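Local structure of Fe2OG dioxygenase domain-containing protein (Pseudomonas putida, 4J25) at residues V35-D38 with L39-G43; Q101-A104 with C105-L109; A111-Q114 with L115-A118. The protein is a 2-oxoglutarate-dependent prolyl-4-hydroxylase of the jellyroll fold that probably uses ferrous iron to hydroxylate a proline of elongation factor Tu. One frame throughout, in Å; residues are numbered along the deposited sequence.

Interaction 1: residues V35-D38 with L39-G43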
loop_
_atom_site.group_PDB
_atom_site.type_symbol
_atom_site.label_atom_id
_atom_site.label_comp_id
_atom_site.label_asym_id
_atom_site.label_seq_id
_atom_site.Cartn_x
_atom_site.Cartn_y
_atom_site.Cartn_z
ATOM N N VAL A 35 4.314 -11.929 -4.655
ATOM C CA VAL A 35 3.219 -11.188 -4.036
ATOM C C VAL A 35 1.888 -11.940 -4.259
ATOM O O VAL A 35 1.094 -12.103 -3.339
ATOM C CB VAL A 35 3.112 -9.744 -4.598
ATOM C CG1 VAL A 35 1.966 -8.986 -3.944
ATOM C CG2 VAL A 35 4.417 -8.994 -4.383
ATOM N N VAL A 36 1.664 -12.403 -5.483
ATOM C CA VAL A 36 0.429 -13.100 -5.807
ATOM C C VAL A 36 0.325 -14.445 -5.067
ATOM O O VAL A 36 -0.725 -14.763 -4.513
ATOM C CB VAL A 36 0.274 -13.332 -7.318
ATOM C CG1 VAL A 36 -1.038 -14.071 -7.601
ATOM C CG2 VAL A 36 0.284 -12.010 -8.064
ATOM N N ASP A 37 1.403 -15.228 -5.050
ATOM C CA ASP A 37 1.392 -16.492 -4.300
ATOM C C ASP A 37 1.097 -16.233 -2.816
ATOM O O ASP A 37 0.259 -16.919 -2.220
ATOM C CB ASP A 37 2.710 -17.241 -4.488
ATOM C CG ASP A 37 2.836 -18.451 -3.588
ATOM O OD1 ASP A 37 1.813 -18.925 -3.054
ATOM O OD2 ASP A 37 3.971 -18.944 -3.416
ATOM N N ASP A 38 1.747 -15.221 -2.227
ATOM C CA ASP A 38 1.498 -14.856 -0.827
ATOM C C ASP A 38 0.031 -14.477 -0.587
ATOM O O ASP A 38 -0.562 -14.887 0.405
ATOM C CB ASP A 38 2.371 -13.682 -0.374
ATOM C CG ASP A 38 3.858 -14.032 -0.275
ATOM O OD1 ASP A 38 4.201 -15.237 -0.219
ATOM O OD2 ASP A 38 4.684 -13.083 -0.228
ATOM N N LEU A 39 -0.548 -13.661 -1.464
ATOM C CA LEU A 39 -1.956 -13.293 -1.315
ATOM C C LEU A 39 -2.855 -14.527 -1.324
ATOM O O LEU A 39 -3.799 -14.610 -0.548
ATOM C CB LEU A 39 -2.410 -12.341 -2.417
ATOM C CG LEU A 39 -1.942 -10.899 -2.291
ATOM C CD1 LEU A 39 -2.376 -10.168 -3.529
ATOM C CD2 LEU A 39 -2.522 -10.258 -1.035
ATOM N N ALA A 40 -2.549 -15.479 -2.195
ATOM C CA ALA A 40 -3.353 -16.699 -2.326
ATOM C C ALA A 40 -3.223 -17.599 -1.100
ATOM O O ALA A 40 -4.199 -18.189 -0.640
ATOM C CB ALA A 40 -2.942 -17.469 -3.563
ATOM N N THR A 41 -2.012 -17.698 -0.570
ATOM C CA THR A 41 -1.729 -18.655 0.491
ATOM C C THR A 41 -2.005 -18.096 1.895
ATOM O O THR A 41 -2.477 -18.829 2.778
ATOM C CB THR A 41 -0.284 -19.127 0.398
ATOM O OG1 THR A 41 0.586 -18.008 0.571
ATOM C CG2 THR A 41 -0.004 -19.734 -0.964
ATOM N N HIS A 42 -1.734 -16.808 2.097
ATOM C CA HIS A 42 -1.820 -16.186 3.424
ATOM C C HIS A 42 -2.765 -15.000 3.501
ATOM O O HIS A 42 -3.064 -14.527 4.594
ATOM C CB HIS A 42 -0.448 -15.684 3.900
ATOM C CG HIS A 42 0.613 -16.735 3.954
ATOM N ND1 HIS A 42 1.753 -16.676 3.179
ATOM C CD2 HIS A 42 0.733 -17.848 4.712
ATOM C CE1 HIS A 42 2.512 -17.724 3.433
ATOM N NE2 HIS A 42 1.915 -18.452 4.359
ATOM N N GLY A 43 -3.216 -14.482 2.364
ATOM C CA GLY A 43 -4.071 -13.305 2.380
ATOM C C GLY A 43 -3.313 -11.985 2.447
ATOM O O GLY A 43 -3.922 -10.918 2.463
#
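Val35 and Leu39, Val36 and Ala40, Asp37 and Thr41, and Asp38 and His42 pair through the main chain in the last turns of helix 32-42. These four bonds run from each later N to the carbonyl O four residues earlier: Leu39 N to Val35 O at 2.9 Å, Ala40 N to Val36 O at 3.0 Å, Thr41 N to Asp37 O at 2.9 Å and His42 N to Asp38 O at 2.8 Å. Asp38 O also receives a weak bond from Gly43 N, whose stronger acceptor is Leu39 O. Gly43 then leaves the helix with a positive phi of 85°, where a beta carbon would press on the carbonyl O of His42.

One side-chain bond joins the backbone set. Thr41 OG1, set between its own N and carbonyl carbon (chi1 62°), turns back along the helix and donates to Asp37 O at 3.0 Å. That oxygen is therefore gripped twice, by an amide nearly in line with its C=O bond and by a hydroxyl arriving well to one side. Thr41 OG1 also lies over one face of the His42 ring, toward its rim.

Asp38 OD1 stays 4.4 Å from His42 ND1, while Asp38 OD2 takes a hydrogen bond from Ser45 OG, tying the helix to the strand after it.

Leu39 CG lies against the carbonyl oxygen Val35 O at 3.4 Å, which keeps the leucine close beside its own helix. The apolar side chains of Val35 and Leu39 both reach Val197 of strand 195-199. Val35 also meets Leu115, Val36 meets Ala118, Leu39 meets Ile119 and Ala40 meets Leu123, so the helix lies beside helix 103-123, with both packed on the five-stranded sheet, while Gly43 pairs its backbone with Leu199.

Interaction 2: residues Q101-A104 with C105-L109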
loop_
_atom_site.group_PDB
_atom_site.type_symbol
_atom_site.label_atom_id
_atom_site.label_comp_id
_atom_site.label_asym_id
_atom_site.label_seq_id
_atom_site.Cartn_x
_atom_site.Cartn_y
_atom_site.Cartn_z
ATOM N N GLN A 101 0.599 13.561 -13.203
ATOM C CA GLN A 101 0.734 14.537 -12.124
ATOM C C GLN A 101 2.192 14.729 -11.731
ATOM O O GLN A 101 2.611 15.845 -11.462
ATOM C CB GLN A 101 -0.084 14.123 -10.902
ATOM C CG GLN A 101 -1.582 14.081 -11.159
ATOM C CD GLN A 101 -2.369 13.492 -9.993
ATOM O OE1 GLN A 101 -1.812 13.165 -8.949
ATOM N NE2 GLN A 101 -3.675 13.345 -10.183
ATOM N N ALA A 102 2.955 13.645 -11.697
ATOM C CA ALA A 102 4.371 13.714 -11.344
ATOM C C ALA A 102 5.042 12.446 -11.811
ATOM O O ALA A 102 4.416 11.387 -11.839
ATOM C CB ALA A 102 4.542 13.870 -9.839
ATOM N N GLU A 103 6.315 12.548 -12.158
ATOM C CA GLU A 103 7.095 11.415 -12.646
ATOM C C GLU A 103 7.147 10.228 -11.679
ATOM O O GLU A 103 6.971 9.085 -12.085
ATOM C CB GLU A 103 8.535 11.866 -12.955
ATOM C CG GLU A 103 9.437 10.737 -13.438
ATOM C CD GLU A 103 9.013 10.205 -14.779
ATOM O OE1 GLU A 103 8.550 11.015 -15.604
ATOM O OE2 GLU A 103 9.141 8.985 -15.008
ATOM N N ALA A 104 7.427 10.507 -10.411
ATOM C CA ALA A 104 7.548 9.460 -9.415
ATOM C C ALA A 104 6.221 8.688 -9.323
ATOM O O ALA A 104 6.197 7.458 -9.305
ATOM C CB ALA A 104 7.934 10.065 -8.060
ATOM N N CYS A 105 5.119 9.419 -9.291
ATOM C CA CYS A 105 3.809 8.787 -9.188
ATOM C C CYS A 105 3.495 7.920 -10.418
ATOM O O CYS A 105 2.906 6.839 -10.284
ATOM C CB CYS A 105 2.723 9.842 -8.982
ATOM S SG CYS A 105 2.910 10.875 -7.492
ATOM N N ASP A 106 3.890 8.389 -11.603
ATOM C CA ASP A 106 3.618 7.685 -12.854
ATOM C C ASP A 106 4.295 6.329 -12.829
ATOM O O ASP A 106 3.737 5.329 -13.289
ATOM C CB ASP A 106 4.137 8.473 -14.071
ATOM C CG ASP A 106 3.234 9.624 -14.477
ATOM O OD1 ASP A 106 2.288 9.961 -13.741
ATOM O OD2 ASP A 106 3.483 10.209 -15.551
ATOM N N GLN A 107 5.512 6.301 -12.303
ATOM C CA GLN A 107 6.266 5.067 -12.201
ATOM C C GLN A 107 5.636 4.126 -11.153
ATOM O O GLN A 107 5.600 2.915 -11.337
ATOM C CB GLN A 107 7.705 5.379 -11.843
ATOM C CG GLN A 107 8.463 6.104 -12.951
ATOM C CD GLN A 107 9.953 6.165 -12.680
ATOM O OE1 GLN A 107 10.532 5.238 -12.117
ATOM N NE2 GLN A 107 10.582 7.261 -13.081
ATOM N N TYR A 108 5.139 4.690 -10.060
ATOM C CA TYR A 108 4.457 3.873 -9.059
ATOM C C TYR A 108 3.218 3.227 -9.660
ATOM O O TYR A 108 2.985 2.039 -9.466
ATOM C CB TYR A 108 4.073 4.691 -7.830
ATOM C CG TYR A 108 3.489 3.827 -6.734
ATOM C CD1 TYR A 108 4.228 2.790 -6.191
ATOM C CD2 TYR A 108 2.194 4.041 -6.253
ATOM C CE1 TYR A 108 3.706 1.985 -5.190
ATOM C CE2 TYR A 108 1.670 3.243 -5.245
ATOM C CZ TYR A 108 2.436 2.216 -4.726
ATOM O OH TYR A 108 1.934 1.418 -3.728
ATOM N N LEU A 109 2.425 4.010 -10.387
ATOM C CA LEU A 109 1.206 3.495 -11.009
ATOM C C LEU A 109 1.511 2.425 -12.047
ATOM O O LEU A 109 0.767 1.460 -12.172
ATOM C CB LEU A 109 0.376 4.608 -11.647
ATOM C CG LEU A 109 -0.104 5.693 -10.685
ATOM C CD1 LEU A 109 -0.847 6.775 -11.480
ATOM C CD2 LEU A 109 -0.974 5.124 -9.553
HETATM O O HOH W 1 1.296 11.105 -11.757
#
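Gln107 overlaps Glu103 one turn back, its CG lying 3.6 Å from Glu103 OE2 and its amide reaching across the carboxylate. Gln107 NE2 donates to Glu103 OE2 at 3.0 Å, with an N-H...O angle of 159°. The acceptor lies close to the amide plane, and it offers the anti lone pair, the one turned from its sister oxygen. The two flat groups are themselves steeply inclined, 66° apart. Glu103 gets there by leaving its backbone with CG anti to N (chi1 179°) and then bending at chi2, which folds the carboxylate along the helix. The same OE2 also bonds to Ser23 OG, so the chain's first modelled residue shares this oxygen with Gln107.

Ala102 holds the N-cap position but has no polar side chain to cap with. Its N instead donates to a water at 3.0 Å, which bridges to Asp106 OD1. Asp106 N bonds to Ala102 O, closing the first turn. This carboxylate is also held outside the turn: OD1 accepts from Gly100 N and OD2 from Ser23 N. Being acidic at a helix start, it would probably interact favourably with the helix dipole.

On the inner flank, Ala102 CB lies 4.1 Å from Cys105 SG. Cys105 meets Ile97 and Phe134, and Tyr108 touches Phe130, which seats this flank on strand 129-137 at the edge of the large sheet. Ala104 packs on Leu55, Ala58 and Leu59, so helix 53-67 lies against another side of the same helical start.

Interaction 3: residues A111-Q114 with L115-A118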
loop_
_atom_site.group_PDB
_atom_site.type_symbol
_atom_site.label_atom_id
_atom_site.label_comp_id
_atom_site.label_asym_id
_atom_site.label_seq_id
_atom_site.Cartn_x
_atom_site.Cartn_y
_atom_site.Cartn_z
ATOM N N ALA A 111 3.974 0.293 -12.004
ATOM C CA ALA A 111 4.297 -0.943 -11.290
ATOM C C ALA A 111 3.041 -1.585 -10.688
ATOM O O ALA A 111 2.886 -2.817 -10.708
ATOM C CB ALA A 111 5.323 -0.676 -10.192
ATOM N N MET A 112 2.163 -0.759 -10.134
ATOM C CA MET A 112 0.955 -1.272 -9.520
ATOM C C MET A 112 -0.001 -1.782 -10.597
ATOM O O MET A 112 -0.781 -2.693 -10.341
ATOM C CB MET A 112 0.293 -0.203 -8.655
ATOM C CG MET A 112 1.136 0.200 -7.448
ATOM S SD MET A 112 1.403 -1.192 -6.325
ATOM C CE MET A 112 2.980 -1.785 -6.728
ATOM N N ASP A 113 0.060 -1.212 -11.799
ATOM C CA ASP A 113 -0.751 -1.747 -12.879
ATOM C C ASP A 113 -0.259 -3.137 -13.242
ATOM O O ASP A 113 -1.057 -4.019 -13.532
ATOM C CB ASP A 113 -0.795 -0.851 -14.108
ATOM C CG ASP A 113 -1.802 -1.339 -15.135
ATOM O OD1 ASP A 113 -3.014 -1.261 -14.867
ATOM O OD2 ASP A 113 -1.399 -1.822 -16.206
ATOM N N GLN A 114 1.047 -3.350 -13.207
ATOM C CA GLN A 114 1.581 -4.685 -13.431
ATOM C C GLN A 114 1.105 -5.655 -12.352
ATOM O O GLN A 114 0.783 -6.794 -12.648
ATOM C CB GLN A 114 3.098 -4.668 -13.420
ATOM C CG GLN A 114 3.755 -4.226 -14.696
ATOM C CD GLN A 114 5.258 -4.335 -14.582
ATOM O OE1 GLN A 114 5.858 -3.662 -13.764
ATOM N NE2 GLN A 114 5.865 -5.209 -15.373
ATOM N N LEU A 115 1.129 -5.208 -11.104
ATOM C CA LEU A 115 0.611 -5.996 -9.992
ATOM C C LEU A 115 -0.890 -6.321 -10.157
ATOM O O LEU A 115 -1.297 -7.431 -9.881
ATOM C CB LEU A 115 0.875 -5.275 -8.660
ATOM C CG LEU A 115 0.411 -6.006 -7.395
ATOM C CD1 LEU A 115 0.959 -7.418 -7.358
ATOM C CD2 LEU A 115 0.829 -5.237 -6.151
ATOM N N ARG A 116 -1.689 -5.359 -10.608
ATOM C CA ARG A 116 -3.093 -5.599 -10.958
ATOM C C ARG A 116 -3.292 -6.762 -11.930
ATOM O O ARG A 116 -4.107 -7.670 -11.678
ATOM C CB ARG A 116 -3.742 -4.345 -11.543
ATOM C CG ARG A 116 -5.269 -4.491 -11.703
ATOM C CD ARG A 116 -5.920 -3.189 -12.119
ATOM N NE ARG A 116 -5.378 -2.714 -13.384
ATOM C CZ ARG A 116 -5.754 -3.148 -14.585
ATOM N NH1 ARG A 116 -6.695 -4.069 -14.716
ATOM N NH2 ARG A 116 -5.172 -2.648 -15.673
ATOM N N LEU A 117 -2.538 -6.745 -13.021
ATOM C CA LEU A 117 -2.658 -7.776 -14.050
ATOM C C LEU A 117 -2.169 -9.115 -13.522
ATOM O O LEU A 117 -2.699 -10.158 -13.889
ATOM C CB LEU A 117 -1.878 -7.404 -15.314
ATOM C CG LEU A 117 -2.286 -6.122 -16.062
ATOM C CD1 LEU A 117 -1.370 -5.880 -17.287
ATOM C CD2 LEU A 117 -3.736 -6.157 -16.504
ATOM N N ALA A 118 -1.172 -9.085 -12.640
ATOM C CA ALA A 118 -0.641 -10.315 -12.081
ATOM C C ALA A 118 -1.663 -10.920 -11.118
ATOM O O ALA A 118 -1.877 -12.127 -11.107
ATOM C CB ALA A 118 0.710 -10.047 -11.384
HETATM O O HOH W 2 -3.932 -0.196 -12.711
#
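Arg116 begins its contact with Asp113 at CB, which sits 3.4 Å from Asp113 O. The chain then runs out extended through CG and CD and bends at chi3 (59°), bringing the edge of the guanidinium, NE and NH2, alongside Asp113 OD1. The single N-H of NE is shared between Asp113 OD1, a weak bond at 3.1 Å, and a water that in turn donates to that same OD1. NH2 makes the straighter salt-bridge bond, 2.7 Å to Asp113 OD1 on the syn side, with the oxygen near the guanidinium plane. NH1 leaves the pair to bond to Leu127 O. Both bonds thus converge on OD1 rather than dividing between the two oxygens, and the carboxylate and guanidinium planes stand 46° apart.

Beside this polar pair, Met112 and Leu115 lie alongside each other, SD to CD2 4.1 Å, Met112 on Phe50 and Leu115 on Phe221. With Asp113 replaced by an alanine, Arg116 NE and NH2 would probably lose their anion, leaving the guanidinium held mainly through NH1. Chemically, one carboxylate oxygen gathers two arginine N-H groups and a water, which probably stabilises its negative charge and ties the arginine to its own helix.

Overall arrangement
Along the chain the order is interaction 1, on helix 32-42, then interactions 2 and 3, both on helix 103-123. Interactions 2 and 3 are centred 14 Å apart on successive lengths of that helix and do not touch beyond the shared backbone. Interactions 1 and 3, centred 15 Å apart, do meet, Val36 CG2 lying 3.7 Å from Ala118 O. Interactions 1 and 2 are 26 Å apart by centres. The two helices pack against each other on the five-stranded sheet carrying Val197 and Phe221, so they help cover the jellyroll core and supply no metal ligand. Interactions 2 and 3 lie away from the metal site; the Leu39 side chain of interaction 1 is about 14 Å from the manganese.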